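Local coordinates for protein aminotransferase, class III (Deinococcus radiodurans, PDB 3I4J) that probably acts as a pyridoxal-phosphate-dependent transaminase, moving amino groups between an amino donor and an oxo acid, like other class III aminotransferases, at residues L263-A268 and L307-I312; S71-E76 and V301-G306; G37-N42 and M237-S242; W93-S96 and E100-E103. The protein carries 1 engineered substitution. All blocks are in the same frame, centred on the assembly; numbering follows the deposited sequence.

From the N terminus, contact 3 opens at 37-42 and contact 2 at 71-76, the start of helix 72-84. Contact 4 then opens and closes at once, folding strand 91-95 onto helix 98-115, and so lies within the spans of both contacts 2 and 3. Contact 3 closes at 237-242, in the loop after strand 227-231; because contact 2 is still open, the two cross. Contact 1 starts later, at 263-268, in series with contact 3. Helix 300-315 then closes contact 2 at 301-306 and contact 1 at 307-312, so these two also cross. Ala-268 touches Ala-305, Ala-265 touches Val-40, and Leu-74 touches Ala-94, so that packing links all four contacts in a row.

Contact 1 of 4, residues L263-A268 and L307-I312; sequences LAAGYA and LSVLDI
Val-309 turns CG1 away from its own backbone N (chi1 167°) and CG2 away from its carbonyl carbon, and this fork reaches from helix 300-315 into a type I' beta turn from Ala-264 to Tyr-267. Val-309 CG1 lies 3.9 Å from Ala-265 CB and also rests against the carbonyl oxygen of Leu-263. Val-309 CG2 goes to the next carbonyl, 3.5 Å from Ala-264 O, and approaches the aromatic ring at an oblique slant, 4.1 Å from Tyr-267 CD2. A beta-branched residue suits the place because its two methyls reach two successive carbonyls and two side chains at once. With an alanine here, a gap is likely to open between helix and turn, leaving Ala-265 CB and the Tyr-267 ring without these methyls. No hydrogen bond joins the two segments, so the fit rests on van der Waals contact of methyls with carbonyl oxygens and apolar carbons. The turn keeps its own shape through Tyr-267 N to Ala-264 O, 2.9 Å, and through residues that accept left-handed angles: small Ala-265, and Gly-266, where a side chain would strike the preceding carbonyl oxygen. Beyond the contact, the hydroxyl of Tyr-267 bonds with Gly-44 O and Arg-47 N, while Gly-266 N bonds to Tyr-296 OH of the second subunit. Within the turn, Ala-264 O lies in the plane of the Tyr-267 ring, at its edge.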
loop_
_atom_site.group_PDB
_atom_site.type_symbol
_atom_site.label_atom_id
_atom_site.label_comp_id
_atom_site.label_asym_id
_atom_site.label_seq_id
_atom_site.Cartn_x
_atom_site.Cartn_y
_atom_site.Cartn_z
ATOM N N LEU C 263 -1.312 11.506 6.855
ATOM C CA LEU C 263 -2.031 12.153 5.764
ATOM C C LEU C 263 -3.538 11.910 5.887
ATOM O O LEU C 263 -4.328 12.854 5.821
ATOM C CB LEU C 263 -1.504 11.653 4.412
ATOM C CG LEU C 263 -1.709 12.575 3.207
ATOM C CD1 LEU C 263 -1.186 13.972 3.532
ATOM C CD2 LEU C 263 -0.982 12.012 1.989
ATOM N N ALA C 264 -3.936 10.651 6.052
ATOM C CA ALA C 264 -5.349 10.318 6.232
ATOM C C ALA C 264 -5.587 9.915 7.694
ATOM O O ALA C 264 -6.648 9.402 8.052
ATOM C CB ALA C 264 -5.768 9.188 5.283
ATOM N N ALA C 265 -4.569 10.138 8.524
ATOM C CA ALA C 265 -4.622 9.870 9.964
ATOM C C ALA C 265 -5.275 8.566 10.431
ATOM O O ALA C 265 -6.030 8.561 11.406
ATOM C CB ALA C 265 -5.290 11.055 10.669
ATOM N N GLY C 266 -4.986 7.470 9.739
ATOM C CA GLY C 266 -5.533 6.180 10.123
ATOM C C GLY C 266 -6.894 5.828 9.551
ATOM O O GLY C 266 -7.387 4.724 9.778
ATOM N N TYR C 267 -7.508 6.748 8.812
ATOM C CA TYR C 267 -8.828 6.499 8.237
ATOM C C TYR C 267 -8.786 5.794 6.887
ATOM O O TYR C 267 -9.763 5.176 6.469
ATOM C CB TYR C 267 -9.602 7.825 8.150
ATOM C CG TYR C 267 -10.035 8.265 9.531
ATOM C CD1 TYR C 267 -11.203 7.757 10.103
ATOM C CD2 TYR C 267 -9.203 9.054 10.327
ATOM C CE1 TYR C 267 -11.525 8.003 11.428
ATOM C CE2 TYR C 267 -9.518 9.309 11.667
ATOM C CZ TYR C 267 -10.681 8.772 12.209
ATOM O OH TYR C 267 -10.986 8.952 13.542
ATOM N N ALA C 268 -7.642 5.867 6.218
ATOM C CA ALA C 268 -7.478 5.220 4.929
ATOM C C ALA C 268 -5.998 5.119 4.593
ATOM O O ALA C 268 -5.193 5.927 5.060
ATOM C CB ALA C 268 -8.218 6.009 3.838
ATOM N N LEU C 307 -8.950 14.364 2.484
ATOM C CA LEU C 307 -9.565 15.691 2.417
ATOM C C LEU C 307 -10.357 16.017 3.685
ATOM O O LEU C 307 -10.289 17.135 4.198
ATOM C CB LEU C 307 -10.480 15.781 1.189
ATOM C CG LEU C 307 -11.191 17.118 0.935
ATOM C CD1 LEU C 307 -10.161 18.226 0.740
ATOM C CD2 LEU C 307 -12.073 16.991 -0.296
ATOM N N SER C 308 -11.111 15.045 4.190
ATOM C CA SER C 308 -11.902 15.252 5.399
ATOM C C SER C 308 -10.976 15.473 6.593
ATOM O O SER C 308 -11.234 16.318 7.452
ATOM C CB SER C 308 -12.815 14.047 5.652
ATOM O OG SER C 308 -13.579 14.222 6.836
ATOM N N VAL C 309 -9.894 14.706 6.647
ATOM C CA VAL C 309 -8.927 14.842 7.729
ATOM C C VAL C 309 -8.295 16.233 7.668
ATOM O O VAL C 309 -8.101 16.878 8.693
ATOM C CB VAL C 309 -7.823 13.759 7.631
ATOM C CG1 VAL C 309 -6.661 14.096 8.565
ATOM C CG2 VAL C 309 -8.408 12.393 8.003
ATOM N N LEU C 310 -7.989 16.697 6.461
ATOM C CA LEU C 310 -7.399 18.020 6.295
ATOM C C LEU C 310 -8.359 19.107 6.788
ATOM O O LEU C 310 -7.934 20.063 7.442
ATOM C CB LEU C 310 -7.028 18.259 4.831
ATOM C CG LEU C 310 -6.368 19.604 4.507
ATOM C CD1 LEU C 310 -5.092 19.783 5.332
ATOM C CD2 LEU C 310 -6.066 19.671 3.018
ATOM N N ASP C 311 -9.649 18.966 6.479
ATOM C CA ASP C 311 -10.644 19.944 6.929
ATOM C C ASP C 311 -10.580 20.091 8.446
ATOM O O ASP C 311 -10.645 21.198 8.982
ATOM C CB ASP C 311 -12.073 19.511 6.561
ATOM C CG ASP C 311 -12.361 19.592 5.074
ATOM O OD1 ASP C 311 -11.811 20.477 4.393
ATOM O OD2 ASP C 311 -13.167 18.775 4.587
ATOM N N ILE C 312 -10.465 18.956 9.129
ATOM C CA ILE C 312 -10.402 18.916 10.583
ATOM C C ILE C 312 -9.103 19.516 11.123
ATOM O O ILE C 312 -9.119 20.303 12.076
ATOM C CB ILE C 312 -10.551 17.461 11.070
ATOM C CG1 ILE C 312 -11.952 16.954 10.711
ATOM C CG2 ILE C 312 -10.301 17.370 12.567
ATOM C CD1 ILE C 312 -12.160 15.469 10.956
#

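Contact 2 of 4, residues S71-E76 and V301-G306; sequences SDVLEE and VSVAAG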
loop_
_atom_site.group_PDB
_atom_site.type_symbol
_atom_site.label_atom_id
_atom_site.label_comp_id
_atom_site.label_asym_id
_atom_site.label_seq_id
_atom_site.Cartn_x
_atom_site.Cartn_y
_atom_site.Cartn_z
ATOM N N SER C 71 -9.833 12.299 -10.694
ATOM C CA SER C 71 -11.156 12.391 -10.081
ATOM C C SER C 71 -11.327 13.775 -9.492
ATOM O O SER C 71 -10.346 14.422 -9.133
ATOM C CB SER C 71 -11.327 11.337 -8.982
ATOM O OG SER C 71 -10.468 11.576 -7.878
ATOM N N ASP C 72 -12.568 14.238 -9.388
ATOM C CA ASP C 72 -12.795 15.561 -8.832
ATOM C C ASP C 72 -12.273 15.677 -7.399
ATOM O O ASP C 72 -11.743 16.720 -7.019
ATOM C CB ASP C 72 -14.284 15.955 -8.923
ATOM C CG ASP C 72 -15.222 14.924 -8.320
ATOM O OD1 ASP C 72 -14.767 13.838 -7.895
ATOM O OD2 ASP C 72 -16.442 15.211 -8.281
ATOM N N VAL C 73 -12.386 14.610 -6.609
ATOM C CA VAL C 73 -11.893 14.673 -5.235
ATOM C C VAL C 73 -10.369 14.756 -5.170
ATOM O O VAL C 73 -9.828 15.423 -4.292
ATOM C CB VAL C 73 -12.382 13.478 -4.375
ATOM C CG1 VAL C 73 -13.883 13.532 -4.260
ATOM C CG2 VAL C 73 -11.935 12.154 -4.978
ATOM N N LEU C 74 -9.677 14.087 -6.090
ATOM C CA LEU C 74 -8.219 14.145 -6.104
ATOM C C LEU C 74 -7.798 15.549 -6.530
ATOM O O LEU C 74 -6.888 16.138 -5.943
ATOM C CB LEU C 74 -7.633 13.110 -7.073
ATOM C CG LEU C 74 -6.100 13.052 -7.163
ATOM C CD1 LEU C 74 -5.506 12.834 -5.776
ATOM C CD2 LEU C 74 -5.673 11.932 -8.108
ATOM N N GLU C 75 -8.462 16.080 -7.556
ATOM C CA GLU C 75 -8.163 17.429 -8.039
ATOM C C GLU C 75 -8.344 18.433 -6.905
ATOM O O GLU C 75 -7.518 19.328 -6.711
ATOM C CB GLU C 75 -9.103 17.816 -9.186
ATOM C CG GLU C 75 -8.945 17.012 -10.466
ATOM C CD GLU C 75 -7.602 17.224 -11.130
ATOM O OE1 GLU C 75 -7.010 18.315 -10.952
ATOM O OE2 GLU C 75 -7.147 16.308 -11.845
ATOM N N GLU C 76 -9.439 18.287 -6.163
ATOM C CA GLU C 76 -9.735 19.186 -5.057
ATOM C C GLU C 76 -8.710 19.032 -3.940
ATOM O O GLU C 76 -8.118 20.011 -3.484
ATOM C CB GLU C 76 -11.137 18.910 -4.511
ATOM C CG GLU C 76 -11.538 19.802 -3.347
ATOM C CD GLU C 76 -12.934 19.502 -2.830
ATOM O OE1 GLU C 76 -13.599 18.597 -3.387
ATOM O OE2 GLU C 76 -13.367 20.173 -1.867
ATOM N N VAL C 301 -11.941 7.026 -2.538
ATOM C CA VAL C 301 -12.412 6.970 -1.163
ATOM C C VAL C 301 -11.304 7.334 -0.187
ATOM O O VAL C 301 -11.542 8.028 0.801
ATOM C CB VAL C 301 -12.966 5.577 -0.799
ATOM C CG1 VAL C 301 -13.592 5.622 0.584
ATOM C CG2 VAL C 301 -14.004 5.148 -1.824
ATOM N N SER C 302 -10.091 6.865 -0.466
ATOM C CA SER C 302 -8.961 7.158 0.407
ATOM C C SER C 302 -8.604 8.639 0.336
ATOM O O SER C 302 -8.246 9.245 1.340
ATOM C CB SER C 302 -7.761 6.295 0.022
ATOM O OG SER C 302 -8.038 4.929 0.289
ATOM N N VAL C 303 -8.708 9.213 -0.856
ATOM C CA VAL C 303 -8.416 10.631 -1.039
ATOM C C VAL C 303 -9.467 11.454 -0.292
ATOM O O VAL C 303 -9.143 12.455 0.348
ATOM C CB VAL C 303 -8.398 10.992 -2.541
ATOM C CG1 VAL C 303 -8.287 12.506 -2.732
ATOM C CG2 VAL C 303 -7.213 10.301 -3.212
ATOM N N ALA C 304 -10.725 11.026 -0.364
ATOM C CA ALA C 304 -11.799 11.721 0.339
ATOM C C ALA C 304 -11.509 11.715 1.842
ATOM O O ALA C 304 -11.809 12.678 2.543
ATOM C CB ALA C 304 -13.143 11.038 0.057
ATOM N N ALA C 305 -10.930 10.622 2.337
ATOM C CA ALA C 305 -10.594 10.523 3.751
ATOM C C ALA C 305 -9.531 11.567 4.074
ATOM O O ALA C 305 -9.610 12.248 5.098
ATOM C CB ALA C 305 -10.080 9.124 4.077
ATOM N N GLY C 306 -8.539 11.682 3.193
ATOM C CA GLY C 306 -7.482 12.659 3.386
ATOM C C GLY C 306 -8.047 14.067 3.413
ATOM O O GLY C 306 -7.679 14.872 4.270
#
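The helical backbones at Leu-74 and Val-303 come close, CA to CA 6.2 Å, and Val-73 lies nearly as near to Ala-304, with 6.3 Å between their CA atoms. This is a helix-helix contact between the first turn of helix 72-84 and the early part of helix 300-315, with Ser-71 as the N-cap of the former. The short valine at Val-303 fits this spacing, its two methyls filling the space between the backbones. Val-303 CG1, anti to the backbone N (chi1 172°), rests mainly on main-chain atoms, lying 3.6 Å from Val-73 O and 3.7 Å from Leu-74 CA. Val-303 CG2 meets the longer leucine, 4.0 Å from Leu-74 CD1, and the two side chains cross at about a right angle. Leu-74 is long enough for CD1 to come up to the valine methyls although its CB does not point at the other helix. Val-73 points across and adds a looser methyl contact. Serine suits the cap because its short hydroxyl side chain can accept an amide hydrogen that the first turn leaves without a carbonyl partner. Here the second subunit joins: Ser-71 pairs with one of its strands in a parallel ladder, and Glu-75 OE2 bonds to Tyr-6 OH of that chain. The capping bond runs from Leu-74 N to Ser-71 OG, 3.2 Å long with an angle of 150° at the hydrogen.

Contact 3 of 4, residues G37-N42 and M237-S242; sequences GALVAN and MGRCGS
Asn-42 and Arg-239 meet with their flat groups steeply turned, the amide and guanidinium planes 70° apart. Arg-239 projects from a type I beta turn, Gly-238 to Gly-241, toward a segment in which Ala-41 centres an inverse gamma turn just before Asn-42. The bond between them, Arg-239 NH1 to Asn-42 OD1, 2.9 Å, looks different from its two ends: the oxygen lies close to the guanidinium plane, at its edge, whereas the donor sits above the amide plane, 55° out of it. The arginine leaves its backbone with CG opposite the N (chi1 -170°), then bends at chi2 and chi3, which brings the head against Leu-39. Leu-39 CG covers one guanidinium face, offset toward its rim, giving the flat cation an apolar cover. Arginine suits this buried place because its several N-H groups can serve separate acceptors: NH2 bonds to Pro-405 O and Leu-351 O, knitting the turn to other loops. Asparagine is matched too, offering an acceptor to the arginine and a donor to water. That water accepts from Asn-42 ND2 at 2.8 Å and donates to Met-237 O at 2.9 Å.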
loop_
_atom_site.group_PDB
_atom_site.type_symbol
_atom_site.label_atom_id
_atom_site.label_comp_id
_atom_site.label_asym_id
_atom_site.label_seq_id
_atom_site.Cartn_x
_atom_site.Cartn_y
_atom_site.Cartn_z
ATOM N N GLY C 37 -0.839 4.999 17.715
ATOM C CA GLY C 37 -0.589 3.765 16.997
ATOM C C GLY C 37 0.904 3.791 16.707
ATOM O O GLY C 37 1.724 3.444 17.560
ATOM N N ALA C 38 1.254 4.216 15.499
ATOM C CA ALA C 38 2.651 4.337 15.090
ATOM C C ALA C 38 2.756 5.721 14.460
ATOM O O ALA C 38 3.199 5.869 13.319
ATOM C CB ALA C 38 3.001 3.254 14.069
ATOM N N LEU C 39 2.341 6.726 15.229
ATOM C CA LEU C 39 2.318 8.118 14.796
ATOM C C LEU C 39 1.480 8.239 13.529
ATOM O O LEU C 39 1.851 8.912 12.567
ATOM C CB LEU C 39 3.741 8.653 14.582
ATOM C CG LEU C 39 4.357 9.225 15.865
ATOM C CD1 LEU C 39 4.525 8.135 16.912
ATOM C CD2 LEU C 39 5.695 9.850 15.542
ATOM N N VAL C 40 0.325 7.580 13.565
ATOM C CA VAL C 40 -0.617 7.553 12.452
ATOM C C VAL C 40 -1.926 8.298 12.742
ATOM O O VAL C 40 -2.366 9.122 11.941
ATOM C CB VAL C 40 -0.996 6.087 12.084
ATOM C CG1 VAL C 40 -2.150 6.071 11.083
ATOM C CG2 VAL C 40 0.205 5.360 11.509
ATOM N N ALA C 41 -2.539 8.008 13.889
ATOM C CA ALA C 41 -3.831 8.607 14.253
ATOM C C ALA C 41 -3.753 10.043 14.758
ATOM O O ALA C 41 -4.114 10.339 15.900
ATOM C CB ALA C 41 -4.532 7.725 15.289
ATOM N N ASN C 42 -3.323 10.937 13.878
ATOM C CA ASN C 42 -3.152 12.348 14.211
ATOM C C ASN C 42 -4.370 13.128 14.699
ATOM O O ASN C 42 -4.218 14.063 15.483
ATOM C CB ASN C 42 -2.535 13.080 13.019
ATOM C CG ASN C 42 -1.093 12.673 12.766
ATOM O OD1 ASN C 42 -0.580 11.734 13.378
ATOM N ND2 ASN C 42 -0.436 13.373 11.846
ATOM N N MET C 237 2.299 17.065 8.384
ATOM C CA MET C 237 0.891 17.320 8.663
ATOM C C MET C 237 0.545 17.793 10.077
ATOM O O MET C 237 -0.432 17.336 10.673
ATOM C CB MET C 237 0.056 16.085 8.288
ATOM C CG MET C 237 0.199 15.661 6.809
ATOM S SD MET C 237 0.004 16.996 5.565
ATOM C CE MET C 237 1.695 17.349 5.221
ATOM N N GLY C 238 1.346 18.722 10.597
ATOM C CA GLY C 238 1.099 19.281 11.916
ATOM C C GLY C 238 1.734 18.581 13.101
ATOM O O GLY C 238 1.813 19.150 14.190
ATOM N N ARG C 239 2.181 17.350 12.887
ATOM C CA ARG C 239 2.804 16.534 13.924
ATOM C C ARG C 239 3.827 17.306 14.768
ATOM O O ARG C 239 3.819 17.233 16.001
ATOM C CB ARG C 239 3.487 15.332 13.262
ATOM C CG ARG C 239 3.974 14.247 14.202
ATOM C CD ARG C 239 2.842 13.284 14.552
ATOM N NE ARG C 239 2.688 13.231 15.987
ATOM C CZ ARG C 239 1.709 12.621 16.638
ATOM N NH1 ARG C 239 0.740 11.971 15.994
ATOM N NH2 ARG C 239 1.698 12.692 17.953
ATOM N N CYS C 240 4.705 18.044 14.100
ATOM C CA CYS C 240 5.745 18.794 14.792
ATOM C C CYS C 240 5.438 20.272 15.019
ATOM O O CYS C 240 6.357 21.085 15.142
ATOM C CB CYS C 240 7.066 18.647 14.033
ATOM S SG CYS C 240 7.745 16.961 14.078
ATOM N N GLY C 241 4.153 20.614 15.077
ATOM C CA GLY C 241 3.755 21.995 15.308
ATOM C C GLY C 241 3.869 22.919 14.110
ATOM O O GLY C 241 3.895 24.144 14.263
ATOM N N SER C 242 3.925 22.332 12.918
ATOM C CA SER C 242 4.035 23.078 11.665
ATOM C C SER C 242 3.441 22.196 10.559
ATOM O O SER C 242 3.494 20.967 10.657
ATOM C CB SER C 242 5.515 23.372 11.377
ATOM O OG SER C 242 5.701 24.003 10.121
HETATM O O HOH W 1 -2.305 15.150 10.683
#

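Contact 4 of 4, residues W93-S96 and E100-E103; sequences WAVS and EATE
The carboxylate of Glu-100 turns one oxygen, OE1, to the backbone at Ser-96, and the amide meets it nearly along its C-O axis, with Ser-96 N to Glu-100 OE1 2.9 Å and 146° at the hydrogen. The other flat group, the indole of Trp-93, stands two residues before Val-95: its ring makes an edge-to-face pair with Phe-290, and its NE1 bonds to Ser-104 OG, a hydroxyl that also bonds to the carbonyl of Glu-100. The contact is the tight bend at which strand 91-95 gives way to helix 98-115. The glutamate chain runs extended beyond CG (chi2 -175°), which carries OE1 back to the strand end, where Val-95 CB lies 3.6 Å from Glu-100 OE1. Next to the carboxylate, Val-95 CG2 packs 3.7 Å from Ala-101 CB and lies equally against Ala-101 N; a small alanine lets the helix come near. OE1 is gripped further, by Gly-97 N and by a water 3.0 Å from Glu-100 OE1 that donates to it. The same water is 2.8 Å from Ser-96 OG, tying this serine to the carboxylate. A leucine in place of Glu-100 would probably leave the amides of Ser-96 and Gly-97 and this water without their shared acceptor, setting the bend free to shift. Three donors on one oxygen would be expected to steady negative charge there. A sulfate ion, probably from the crystallisation liquor, lies about 4 Å from the Glu-100 side chain and may mark an anion pocket at the helix start, where class III relatives hold the cofactor phosphate.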
loop_
_atom_site.group_PDB
_atom_site.type_symbol
_atom_site.label_atom_id
_atom_site.label_comp_id
_atom_site.label_asym_id
_atom_site.label_seq_id
_atom_site.Cartn_x
_atom_site.Cartn_y
_atom_site.Cartn_z
ATOM N N TRP C 93 1.511 13.567 -5.949
ATOM C CA TRP C 93 1.547 12.211 -6.475
ATOM C C TRP C 93 1.024 11.340 -5.332
ATOM O O TRP C 93 1.721 11.111 -4.341
ATOM C CB TRP C 93 2.984 11.828 -6.835
ATOM C CG TRP C 93 3.171 10.374 -7.169
ATOM C CD1 TRP C 93 3.897 9.455 -6.462
ATOM C CD2 TRP C 93 2.637 9.678 -8.300
ATOM N NE1 TRP C 93 3.851 8.230 -7.085
ATOM C CE2 TRP C 93 3.083 8.339 -8.216
ATOM C CE3 TRP C 93 1.825 10.058 -9.381
ATOM C CZ2 TRP C 93 2.746 7.374 -9.174
ATOM C CZ3 TRP C 93 1.490 9.097 -10.335
ATOM C CH2 TRP C 93 1.952 7.770 -10.223
ATOM N N ALA C 94 -0.213 10.871 -5.472
ATOM C CA ALA C 94 -0.847 10.072 -4.434
ATOM C C ALA C 94 -0.565 8.581 -4.554
ATOM O O ALA C 94 -0.586 8.023 -5.648
ATOM C CB ALA C 94 -2.366 10.308 -4.455
ATOM N N VAL C 95 -0.286 7.956 -3.415
ATOM C CA VAL C 95 -0.054 6.516 -3.353
ATOM C C VAL C 95 -0.720 5.980 -2.082
ATOM O O VAL C 95 -1.401 6.728 -1.368
ATOM C CB VAL C 95 1.457 6.153 -3.377
ATOM C CG1 VAL C 95 2.041 6.482 -4.743
ATOM C CG2 VAL C 95 2.207 6.884 -2.274
ATOM N N SER C 96 -0.533 4.695 -1.792
ATOM C CA SER C 96 -1.179 4.089 -0.632
ATOM C C SER C 96 -0.346 4.003 0.644
ATOM O O SER C 96 -0.905 3.920 1.736
ATOM C CB SER C 96 -1.676 2.684 -0.988
ATOM O OG SER C 96 -2.573 2.721 -2.082
ATOM N N GLU C 100 5.961 3.360 -0.674
ATOM C CA GLU C 100 5.687 3.625 -2.083
ATOM C C GLU C 100 6.016 5.083 -2.385
ATOM O O GLU C 100 6.564 5.401 -3.440
ATOM C CB GLU C 100 4.207 3.398 -2.417
ATOM C CG GLU C 100 3.702 1.970 -2.261
ATOM C CD GLU C 100 2.261 1.818 -2.732
ATOM O OE1 GLU C 100 1.434 2.705 -2.429
ATOM O OE2 GLU C 100 1.947 0.812 -3.402
ATOM N N ALA C 101 5.675 5.961 -1.446
ATOM C CA ALA C 101 5.907 7.397 -1.609
ATOM C C ALA C 101 7.395 7.729 -1.638
ATOM O O ALA C 101 7.845 8.551 -2.441
ATOM C CB ALA C 101 5.223 8.165 -0.485
ATOM N N THR C 102 8.144 7.087 -0.751
ATOM C CA THR C 102 9.585 7.281 -0.661
ATOM C C THR C 102 10.278 6.775 -1.921
ATOM O O THR C 102 11.142 7.446 -2.481
ATOM C CB THR C 102 10.148 6.548 0.560
ATOM O OG1 THR C 102 9.557 7.089 1.749
ATOM C CG2 THR C 102 11.659 6.699 0.621
ATOM N N GLU C 103 9.906 5.581 -2.364
ATOM C CA GLU C 103 10.499 5.036 -3.573
ATOM C C GLU C 103 10.152 5.911 -4.779
ATOM O O GLU C 103 10.976 6.084 -5.682
ATOM C CB GLU C 103 10.023 3.598 -3.796
ATOM C CG GLU C 103 10.504 2.623 -2.719
ATOM C CD GLU C 103 12.023 2.605 -2.558
ATOM O OE1 GLU C 103 12.728 2.330 -3.554
ATOM O OE2 GLU C 103 12.514 2.862 -1.434
HETATM O O HOH W 2 -0.879 2.589 -4.282
#